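PDB 5ZFQ: twitching motility pilus retraction protein from Geobacter sulfurreducens PCA, which acts as a retraction ATPase motor of the type IV pilus, probably coupling ATP hydrolysis in a hexamer to the withdrawal of pilus fibres. Local coordinates for residues Arg149-Val154 against Cys250-His255; Met290-Leu295 against Leu305-Met310; Val309-Pro314 against Phe339-Met344; Gln346-Leu351 against Asp370-Met375. All coordinates share one frame; numbering follows the deposited sequence.

Contact 1 (Arg149-Val154 against Cys250-His255); sequences RGLILV and CLATLH
The flat groups between Leu151-Val154 and Cys250-Thr253 are the peptides, edge to edge, with the side chains of Leu151, Leu153, Cys250 and Ala252 on one face of the sheet and those of Ile152, Val154, Leu251 and Thr253 on the other. At the edges the bonds zigzag in parallel fashion: Cys250 N gives to Gly150 O, Ile152 N to Cys250 O at 2.9 Å, Ala252 N to Ile152 O, and Val154 N to Ala252 O. On the first face Leu151 CD1 leans on Cys250 SG at 3.8 Å. There too, Leu153 CD2 comes 3.7 Å from Ala252 CB. Strands 150-155 and 249-254 sit side by side in the mixed sheet of the RecA-like ATPase domain, the former running into what looks like a Walker A loop. On the second face Ile152 and Leu251 lie alongside each other, pointing the same way, with Ile152 CB 3.7 Å from Leu251 CD2. Nearer that loop, Thr253 OG1 donates to Val154 O in the carbonyl plane at 3.2 Å, and its side chain touches Lys162 of the probable P-loop. His255, poorly ordered, bonds through its backbone O to Gln277 of a second subunit.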
# COMPACT_ATOMS: atom_id res chain seq x y z
N ARG A 149 0.47 -37.56 16.23
CA ARG A 149 1.07 -36.25 15.95
C ARG A 149 1.04 -35.88 14.49
O ARG A 149 0.66 -36.67 13.65
CB ARG A 149 2.53 -36.23 16.38
CG ARG A 149 2.73 -36.28 17.84
CD ARG A 149 4.16 -36.71 18.14
NE ARG A 149 4.31 -38.15 18.06
CZ ARG A 149 3.77 -39.00 18.93
NH1 ARG A 149 3.01 -38.53 19.93
NH2 ARG A 149 3.98 -40.30 18.80
N GLY A 150 1.51 -34.68 14.19
CA GLY A 150 1.77 -34.32 12.82
C GLY A 150 0.68 -33.52 12.14
O GLY A 150 -0.30 -33.11 12.76
N LEU A 151 0.87 -33.32 10.85
CA LEU A 151 -0.06 -32.54 10.05
C LEU A 151 -0.82 -33.44 9.09
O LEU A 151 -0.21 -34.24 8.37
CB LEU A 151 0.71 -31.47 9.28
CG LEU A 151 -0.11 -30.60 8.33
CD1 LEU A 151 -1.10 -29.67 9.08
CD2 LEU A 151 0.88 -29.82 7.47
N ILE A 152 -2.14 -33.30 9.09
CA ILE A 152 -3.00 -34.06 8.18
C ILE A 152 -3.82 -33.10 7.32
O ILE A 152 -4.48 -32.20 7.86
CB ILE A 152 -3.95 -34.99 8.95
CG1 ILE A 152 -3.15 -35.95 9.84
CG2 ILE A 152 -4.84 -35.75 7.99
CD1 ILE A 152 -3.95 -37.09 10.40
N LEU A 153 -3.80 -33.28 6.00
CA LEU A 153 -4.50 -32.35 5.11
C LEU A 153 -5.66 -32.99 4.39
O LEU A 153 -5.53 -34.07 3.81
CB LEU A 153 -3.53 -31.76 4.09
CG LEU A 153 -2.40 -30.96 4.74
CD1 LEU A 153 -1.34 -30.53 3.75
CD2 LEU A 153 -3.00 -29.77 5.48
N VAL A 154 -6.82 -32.34 4.44
CA VAL A 154 -7.95 -32.72 3.61
C VAL A 154 -8.19 -31.60 2.61
O VAL A 154 -8.59 -30.50 3.00
CB VAL A 154 -9.23 -32.95 4.42
CG1 VAL A 154 -10.29 -33.58 3.55
CG2 VAL A 154 -8.94 -33.81 5.63
N CYS A 250 -2.49 -31.65 13.90
CA CYS A 250 -3.13 -30.55 13.20
C CYS A 250 -3.93 -31.04 11.99
O CYS A 250 -3.37 -31.64 11.06
CB CYS A 250 -2.09 -29.52 12.77
SG CYS A 250 -2.83 -28.05 11.99
N LEU A 251 -5.24 -30.81 12.02
CA LEU A 251 -6.09 -31.08 10.86
C LEU A 251 -6.28 -29.78 10.11
O LEU A 251 -6.56 -28.75 10.72
CB LEU A 251 -7.46 -31.64 11.28
CG LEU A 251 -7.36 -32.92 12.09
CD1 LEU A 251 -8.71 -33.35 12.65
CD2 LEU A 251 -6.70 -34.06 11.27
N ALA A 252 -6.11 -29.83 8.79
CA ALA A 252 -6.23 -28.61 8.01
C ALA A 252 -6.65 -28.88 6.57
O ALA A 252 -6.61 -30.01 6.10
CB ALA A 252 -4.91 -27.82 8.04
N THR A 253 -7.08 -27.81 5.93
CA THR A 253 -7.67 -27.78 4.63
C THR A 253 -6.98 -26.87 3.61
O THR A 253 -6.42 -25.88 3.93
CB THR A 253 -9.15 -27.36 4.86
OG1 THR A 253 -9.95 -28.50 5.08
CG2 THR A 253 -9.77 -26.58 3.77
N LEU A 254 -7.06 -27.25 2.36
CA LEU A 254 -6.57 -26.49 1.24
C LEU A 254 -7.47 -26.75 0.05
O LEU A 254 -8.01 -27.82 -0.08
CB LEU A 254 -5.18 -26.96 0.85
CG LEU A 254 -4.01 -26.11 1.24
CD1 LEU A 254 -2.83 -26.43 0.38
CD2 LEU A 254 -4.40 -24.68 1.06
N HIS A 255 -7.59 -25.81 -0.86
CA HIS A 255 -8.39 -26.07 -2.03
C HIS A 255 -7.51 -26.51 -3.17
O HIS A 255 -7.37 -25.85 -4.14
CB HIS A 255 -9.22 -24.88 -2.43
CG HIS A 255 -9.97 -25.09 -3.71
ND1 HIS A 255 -10.77 -24.13 -4.28
CD2 HIS A 255 -10.02 -26.16 -4.53
CE1 HIS A 255 -11.29 -24.60 -5.40
NE2 HIS A 255 -10.85 -25.84 -5.56

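Contact 2 (Met290-Leu295 against Leu305-Met310); sequences MSQTLL and LALEVM
Leu307 and Gln292 stand side by side across the two strands, pointing the same way, and Leu307 CD1 lies 3.4 Å from Gln292 CG. That methyl also reaches the next residue on the same face, meeting Met290 CB at 3.8 Å. Leu307 gets there because its CG is anti to the backbone N (chi1 175°), which leans the branch over the partner strand. Leu305 takes the same first torsion, but it crosses Leu294 obliquely instead of running beside it. Its CD1 touches Leu294 CD2 at 3.7 Å and also lies close to Thr293 O. The opposite face carries Ser291, Thr293, Ala306 and Glu308. There Ser291 CB and Glu308 CB are 4.0 Å apart, and Leu295 CD1 turns in against Ala306 CB at 3.9 Å. The backbones form an antiparallel ladder: Ser291 and Glu308 exchange two bonds, Ser291 N to Glu308 O being 2.8 Å long, and Thr293 and Ala306 make a second hydrogen-bonded pair. The Glu308 carboxylate is held elsewhere, OE1 by Met344 N and OE2 by Ala259 N, so two backbone amides, each near the start of a helix, grip it. Together strands 286-296 and 303-310 form a beta hairpin at one side of the mixed ATPase sheet. Strand 150-155 flanks it on the other side, bonded through the backbones of Met290 and Gln292, with Ser291 OG bonded to Thr155 OG1. Helix 139-144 packs on Met290 and Val309, helix 344-353 lies against Thr293 and Ala306, and Leu295 meets Phe284 of a second subunit.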
# COMPACT_ATOMS: atom_id res chain seq x y z
N MET A 290 -5.24 -35.92 1.93
CA MET A 290 -6.36 -36.45 1.21
C MET A 290 -6.93 -35.39 0.28
O MET A 290 -7.28 -34.29 0.69
CB MET A 290 -7.41 -36.97 2.18
CG MET A 290 -6.88 -38.14 3.01
SD MET A 290 -8.00 -38.66 4.31
CE MET A 290 -8.46 -37.10 4.98
N SER A 291 -7.12 -35.76 -0.96
CA SER A 291 -7.70 -34.87 -1.93
C SER A 291 -9.01 -35.45 -2.36
O SER A 291 -9.07 -36.56 -2.76
CB SER A 291 -6.77 -34.68 -3.08
OG SER A 291 -5.76 -33.84 -2.63
N GLN A 292 -10.06 -34.65 -2.30
CA GLN A 292 -11.38 -35.13 -2.59
C GLN A 292 -12.19 -34.47 -3.65
O GLN A 292 -12.05 -33.32 -3.88
CB GLN A 292 -12.19 -35.03 -1.34
CG GLN A 292 -11.61 -35.79 -0.18
CD GLN A 292 -12.54 -35.83 0.98
OE1 GLN A 292 -13.53 -35.16 1.00
NE2 GLN A 292 -12.21 -36.61 1.96
N THR A 293 -12.99 -35.26 -4.33
CA THR A 293 -13.95 -34.77 -5.30
C THR A 293 -15.29 -35.45 -5.17
O THR A 293 -15.36 -36.63 -5.10
CB THR A 293 -13.55 -35.06 -6.74
OG1 THR A 293 -12.22 -34.67 -6.97
CG2 THR A 293 -14.38 -34.25 -7.62
N LEU A 294 -16.37 -34.69 -5.11
CA LEU A 294 -17.69 -35.31 -5.21
C LEU A 294 -18.13 -35.23 -6.67
O LEU A 294 -18.49 -34.16 -7.18
CB LEU A 294 -18.71 -34.62 -4.30
CG LEU A 294 -18.58 -34.89 -2.79
CD1 LEU A 294 -19.54 -33.99 -1.98
CD2 LEU A 294 -18.79 -36.38 -2.46
N LEU A 295 -18.06 -36.37 -7.35
CA LEU A 295 -18.48 -36.47 -8.73
C LEU A 295 -19.96 -36.80 -8.77
O LEU A 295 -20.51 -37.22 -7.76
CB LEU A 295 -17.66 -37.54 -9.46
CG LEU A 295 -16.17 -37.20 -9.54
CD1 LEU A 295 -15.38 -38.38 -10.05
CD2 LEU A 295 -15.96 -35.99 -10.43
N LEU A 305 -17.88 -40.20 -4.07
CA LEU A 305 -16.61 -39.63 -3.72
C LEU A 305 -15.42 -40.27 -4.37
O LEU A 305 -15.31 -41.45 -4.44
CB LEU A 305 -16.44 -39.67 -2.22
CG LEU A 305 -15.17 -38.99 -1.74
CD1 LEU A 305 -15.35 -37.51 -1.68
CD2 LEU A 305 -14.71 -39.53 -0.41
N ALA A 306 -14.54 -39.43 -4.89
CA ALA A 306 -13.30 -39.83 -5.50
C ALA A 306 -12.24 -39.26 -4.58
O ALA A 306 -12.30 -38.14 -4.16
CB ALA A 306 -13.19 -39.32 -6.90
N LEU A 307 -11.23 -40.03 -4.31
CA LEU A 307 -10.30 -39.65 -3.27
C LEU A 307 -8.86 -40.04 -3.60
O LEU A 307 -8.56 -41.20 -3.92
CB LEU A 307 -10.73 -40.29 -1.94
CG LEU A 307 -9.85 -40.13 -0.70
CD1 LEU A 307 -9.99 -38.75 -0.04
CD2 LEU A 307 -10.16 -41.26 0.26
N GLU A 308 -7.97 -39.09 -3.46
CA GLU A 308 -6.58 -39.35 -3.65
C GLU A 308 -6.00 -39.30 -2.26
O GLU A 308 -6.22 -38.37 -1.54
CB GLU A 308 -5.97 -38.30 -4.54
CG GLU A 308 -4.47 -38.28 -4.47
CD GLU A 308 -3.81 -37.84 -5.73
OE1 GLU A 308 -3.83 -38.56 -6.70
OE2 GLU A 308 -3.24 -36.77 -5.74
N VAL A 309 -5.27 -40.33 -1.87
CA VAL A 309 -4.65 -40.38 -0.56
C VAL A 309 -3.16 -40.56 -0.63
O VAL A 309 -2.69 -41.48 -1.22
CB VAL A 309 -5.15 -41.58 0.24
CG1 VAL A 309 -4.56 -41.61 1.62
CG2 VAL A 309 -6.65 -41.60 0.31
N MET A 310 -2.41 -39.70 0.03
CA MET A 310 -0.98 -39.84 0.09
C MET A 310 -0.52 -40.05 1.52
O MET A 310 -0.74 -39.21 2.35
CB MET A 310 -0.33 -38.57 -0.42
CG MET A 310 1.14 -38.68 -0.70
SD MET A 310 2.29 -38.39 0.62
CE MET A 310 1.96 -36.77 1.16

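Contact 3 (Val309-Pro314 against Phe339-Met344); sequences VMVPNP and FGMQTM
Asn313 sets its amide over one face of the Phe339 ring, ND2 standing 3.5 Å above the ring plane and offset toward the rim. Amide and ring are steeply inclined, their planes 69° apart, while Asn313 CB meets Phe339 CE1 at 3.4 Å. The ring is poorly ordered, so its finer placement deserves caution. Beside it, Val311 points CG2 at Phe339 O and puts CB 3.9 Å from Met341 CG. The Met341 chain bends at its last torsion (chi3 53°), which carries its methyl CE alongside Met310, 3.5 Å from CG. Its sulfur SD meanwhile approaches Val311 O at 3.4 Å. Farther along, Val309 and Gln342 make a single antiparallel bridge. Val309 N donates to Gln342 O at 2.9 Å, and Gln342 N comes back to a lone pair of Val309 O at 3.1 Å. Gln342 CG also lies beside Val309 CG2.

The second shell fixes these groups. Asn313 is an N-cap, with OD1 accepting from Ile316 N, so the amide oxygen is tied to the start of helix 314-321. Gln342 NE2 is bound to Leu307 O on the strand, and Thr343 OG1 caps the next helix at Gln346 N. Gly340 turns the chain between Phe339 and Met341 in a left-handed conformation suited to glycine. The loop meets the end of strand 303-310 at this one bridge, with helix 328-333 packed on Met310 and Met341, helix 314-321 next to both, and helix 344-353 beginning just beyond it.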
# COMPACT_ATOMS: atom_id res chain seq x y z
N VAL A 309 -5.27 -40.33 -1.87
CA VAL A 309 -4.65 -40.38 -0.56
C VAL A 309 -3.16 -40.56 -0.63
O VAL A 309 -2.69 -41.48 -1.22
CB VAL A 309 -5.15 -41.58 0.24
CG1 VAL A 309 -4.56 -41.61 1.62
CG2 VAL A 309 -6.65 -41.60 0.31
N MET A 310 -2.41 -39.70 0.03
CA MET A 310 -0.98 -39.84 0.09
C MET A 310 -0.52 -40.05 1.52
O MET A 310 -0.74 -39.21 2.35
CB MET A 310 -0.33 -38.57 -0.42
CG MET A 310 1.14 -38.68 -0.70
SD MET A 310 2.29 -38.39 0.62
CE MET A 310 1.96 -36.77 1.16
N VAL A 311 0.13 -41.16 1.79
CA VAL A 311 0.65 -41.45 3.11
C VAL A 311 2.14 -41.43 2.99
O VAL A 311 2.71 -42.21 2.28
CB VAL A 311 0.24 -42.82 3.61
CG1 VAL A 311 0.65 -42.99 5.05
CG2 VAL A 311 -1.26 -42.98 3.52
N PRO A 312 2.79 -40.46 3.74
CA PRO A 312 4.24 -40.41 3.58
C PRO A 312 5.02 -41.59 4.09
O PRO A 312 4.60 -42.25 4.99
CB PRO A 312 4.63 -39.19 4.37
CG PRO A 312 3.48 -38.32 4.25
CD PRO A 312 2.42 -39.25 4.58
N ASN A 313 6.16 -41.83 3.47
CA ASN A 313 7.05 -42.91 3.84
C ASN A 313 8.46 -42.41 3.74
O ASN A 313 8.68 -41.35 3.23
CB ASN A 313 6.82 -44.17 3.03
CG ASN A 313 6.98 -43.97 1.56
OD1 ASN A 313 7.68 -43.11 1.11
ND2 ASN A 313 6.32 -44.79 0.81
N PRO A 314 9.42 -43.14 4.26
CA PRO A 314 10.78 -42.59 4.15
C PRO A 314 11.08 -42.00 2.77
O PRO A 314 11.59 -40.88 2.68
CB PRO A 314 11.66 -43.81 4.42
CG PRO A 314 10.86 -44.62 5.36
CD PRO A 314 9.43 -44.45 4.93
N PHE A 339 0.86 -49.12 2.27
CA PHE A 339 0.45 -47.86 2.88
C PHE A 339 -0.98 -47.40 2.69
O PHE A 339 -1.38 -46.46 3.33
CB PHE A 339 1.34 -46.74 2.42
CG PHE A 339 2.79 -46.95 2.69
CD1 PHE A 339 3.37 -46.39 3.79
CD2 PHE A 339 3.56 -47.67 1.82
CE1 PHE A 339 4.70 -46.57 4.04
CE2 PHE A 339 4.89 -47.85 2.06
CZ PHE A 339 5.46 -47.31 3.17
N GLY A 340 -1.74 -48.03 1.83
CA GLY A 340 -3.10 -47.61 1.61
C GLY A 340 -3.23 -46.39 0.74
O GLY A 340 -4.31 -45.89 0.57
N MET A 341 -2.15 -45.93 0.16
CA MET A 341 -2.20 -44.78 -0.70
C MET A 341 -2.95 -45.10 -1.97
O MET A 341 -2.98 -46.21 -2.38
CB MET A 341 -0.81 -44.36 -1.12
CG MET A 341 0.22 -44.31 -0.04
SD MET A 341 1.72 -43.59 -0.66
CE MET A 341 1.11 -42.11 -1.35
N GLN A 342 -3.56 -44.11 -2.57
CA GLN A 342 -4.20 -44.29 -3.83
C GLN A 342 -4.15 -43.02 -4.59
O GLN A 342 -4.32 -41.99 -4.03
CB GLN A 342 -5.64 -44.72 -3.66
CG GLN A 342 -6.44 -43.86 -2.73
CD GLN A 342 -7.80 -44.43 -2.42
OE1 GLN A 342 -7.91 -45.48 -1.84
NE2 GLN A 342 -8.82 -43.71 -2.78
N THR A 343 -3.96 -43.09 -5.89
CA THR A 343 -4.01 -41.89 -6.72
C THR A 343 -5.47 -41.60 -7.08
O THR A 343 -6.33 -42.48 -6.98
CB THR A 343 -3.19 -42.03 -8.02
OG1 THR A 343 -3.72 -43.11 -8.80
CG2 THR A 343 -1.72 -42.31 -7.72
N MET A 344 -5.72 -40.36 -7.50
CA MET A 344 -7.00 -39.96 -8.04
C MET A 344 -7.37 -40.87 -9.22
O MET A 344 -8.50 -41.34 -9.30
CB MET A 344 -6.98 -38.50 -8.48
CG MET A 344 -8.31 -38.02 -9.03
SD MET A 344 -9.65 -38.23 -7.81
CE MET A 344 -9.15 -37.11 -6.51

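Contact 4 (Gln346-Leu351 against Asp370-Met375); sequences QSLFSL and DELKQM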
# COMPACT_ATOMS: atom_id res chain seq x y z
N GLN A 346 -6.34 -43.97 -9.68
CA GLN A 346 -6.69 -45.28 -9.13
C GLN A 346 -8.10 -45.25 -8.57
O GLN A 346 -8.88 -46.16 -8.83
CB GLN A 346 -5.69 -45.72 -8.05
CG GLN A 346 -4.38 -46.21 -8.64
CD GLN A 346 -3.30 -46.47 -7.61
OE1 GLN A 346 -3.25 -45.82 -6.56
NE2 GLN A 346 -2.42 -47.43 -7.90
N SER A 347 -8.44 -44.19 -7.85
CA SER A 347 -9.78 -44.01 -7.29
C SER A 347 -10.83 -43.97 -8.40
O SER A 347 -11.85 -44.67 -8.32
CB SER A 347 -9.87 -42.73 -6.45
OG SER A 347 -11.13 -42.63 -5.79
N LEU A 348 -10.60 -43.13 -9.41
CA LEU A 348 -11.51 -43.05 -10.56
C LEU A 348 -11.70 -44.43 -11.20
O LEU A 348 -12.82 -44.83 -11.52
CB LEU A 348 -10.98 -42.05 -11.61
CG LEU A 348 -11.14 -40.57 -11.29
CD1 LEU A 348 -10.34 -39.69 -12.26
CD2 LEU A 348 -12.59 -40.21 -11.31
N PHE A 349 -10.59 -45.14 -11.37
CA PHE A 349 -10.60 -46.47 -11.98
C PHE A 349 -11.48 -47.41 -11.16
O PHE A 349 -12.14 -48.30 -11.70
CB PHE A 349 -9.17 -47.01 -12.10
CG PHE A 349 -9.09 -48.44 -12.53
CD1 PHE A 349 -9.12 -48.77 -13.89
CD2 PHE A 349 -8.99 -49.46 -11.59
CE1 PHE A 349 -9.04 -50.10 -14.30
CE2 PHE A 349 -8.92 -50.79 -12.00
CZ PHE A 349 -8.94 -51.11 -13.36
N SER A 350 -11.49 -47.19 -9.85
CA SER A 350 -12.23 -48.03 -8.93
C SER A 350 -13.72 -47.72 -9.05
O SER A 350 -14.57 -48.62 -9.07
CB SER A 350 -11.71 -47.82 -7.51
OG SER A 350 -12.36 -48.68 -6.59
N LEU A 351 -14.04 -46.43 -9.13
CA LEU A 351 -15.43 -46.01 -9.30
C LEU A 351 -16.03 -46.53 -10.60
O LEU A 351 -17.21 -46.88 -10.66
CB LEU A 351 -15.55 -44.49 -9.22
CG LEU A 351 -15.30 -43.99 -7.79
CD1 LEU A 351 -15.19 -42.46 -7.73
CD2 LEU A 351 -16.41 -44.52 -6.86
N ASP A 370 -4.67 -40.27 -20.41
CA ASP A 370 -3.90 -41.37 -21.02
C ASP A 370 -3.57 -42.49 -20.03
O ASP A 370 -3.72 -43.67 -20.34
CB ASP A 370 -2.60 -40.83 -21.64
CG ASP A 370 -2.83 -40.04 -22.91
OD1 ASP A 370 -3.82 -40.30 -23.63
OD2 ASP A 370 -2.02 -39.13 -23.20
N GLU A 371 -3.12 -42.12 -18.82
CA GLU A 371 -2.87 -43.12 -17.78
C GLU A 371 -4.12 -43.93 -17.45
O GLU A 371 -4.07 -45.16 -17.42
CB GLU A 371 -2.33 -42.46 -16.51
CG GLU A 371 -2.31 -43.40 -15.31
CD GLU A 371 -1.45 -42.89 -14.16
OE1 GLU A 371 -0.26 -42.57 -14.40
OE2 GLU A 371 -1.96 -42.81 -13.02
N LEU A 372 -5.24 -43.24 -17.23
CA LEU A 372 -6.50 -43.91 -16.92
C LEU A 372 -6.96 -44.85 -18.04
O LEU A 372 -7.34 -45.98 -17.75
CB LEU A 372 -7.60 -42.88 -16.61
CG LEU A 372 -8.88 -43.45 -15.98
CD1 LEU A 372 -8.54 -44.19 -14.68
CD2 LEU A 372 -9.99 -42.41 -15.75
N LYS A 373 -6.92 -44.43 -19.30
CA LYS A 373 -7.15 -45.41 -20.39
C LYS A 373 -6.22 -46.62 -20.28
O LYS A 373 -6.67 -47.77 -20.40
CB LYS A 373 -7.00 -44.80 -21.79
CG LYS A 373 -7.54 -43.42 -21.93
CD LYS A 373 -8.68 -43.56 -22.96
CE LYS A 373 -9.74 -42.53 -22.87
NZ LYS A 373 -11.03 -43.00 -22.15
N GLN A 374 -4.93 -46.36 -20.04
CA GLN A 374 -3.95 -47.44 -19.95
C GLN A 374 -4.35 -48.47 -18.86
O GLN A 374 -4.29 -49.69 -19.09
CB GLN A 374 -2.56 -46.86 -19.67
CG GLN A 374 -1.38 -47.62 -20.33
CD GLN A 374 -1.59 -47.87 -21.83
OE1 GLN A 374 -1.60 -46.94 -22.64
NE2 GLN A 374 -1.78 -49.14 -22.18
N MET A 375 -4.78 -47.95 -17.71
CA MET A 375 -5.28 -48.79 -16.62
C MET A 375 -6.53 -49.56 -17.02
O MET A 375 -6.70 -50.72 -16.67
CB MET A 375 -5.57 -47.96 -15.38
CG MET A 375 -4.33 -47.38 -14.71
SD MET A 375 -4.72 -46.06 -13.55
CE MET A 375 -5.51 -46.97 -12.22
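The apolar contacts centre on Met375, whose methyl CE lies between Gln346 and Phe349, one turn apart on the other helix; Phe349 points toward it, whereas Gln346 offers its CA and CG. CE is 3.7 Å from Phe349 CB and just as near to Gln346 CA, and the aliphatic part of Gln346 is touched as well, CG lying 3.8 Å away. The bend at the end of the Met375 chain (chi3 70°) turns the methyl into this spot, so that Met375 crosses the Gln346 side chain at about a right angle and Phe349 at a slant. Leu372, one turn earlier, adds the second point of attachment: its CD1 rests on Phe349 CB at 3.9 Å. Its other methyl, CD2, reaches Leu348 CB more loosely, at 4.3 Å.

Helices 344-353 and 369-377 belong to the C-terminal helical region beside the sheet, and their axes over the two segments pass 10.1 Å apart at 47°. Helix 359-365, between them in the chain, packs Met363 against Leu372.

Polar atoms play a smaller part between the segments, and no hydrogen bond links them. Met375 O lies 3.4 Å from Phe349 CE1, approaching the ring obliquely. The amide of Gln346 is turned off the interface, its NE2 bonded to Gln333 O. Ser347 OG pairs with Leu307 N on the sheet side of helix 344-353, while Glu371 OE2 bonds to Tyr329 OH and so ties helix 369-377 to helix 328-333.

In the fold
Contacts 1, 2, 3 and 4 follow one another along the chain, with contact 3 opening on the end of strand 303-310 where contact 2 finishes and sharing Val309 and Met310 with it. Contacts 1 and 2 lie in one sheet, their centres about 14 Å apart, because strands 150-155 and 286-296 are neighbours in it. Contact 3 borders the sheet, about 12 Å from contact 2 centre to centre. The centre of contact 4 lies about 14 Å from that of contact 2 but about 26 Å from that of contact 1. Helix 344-353 packs on the hairpin, and the hairpin borders strand 150-155, which leads to the probable nucleotide-binding loop.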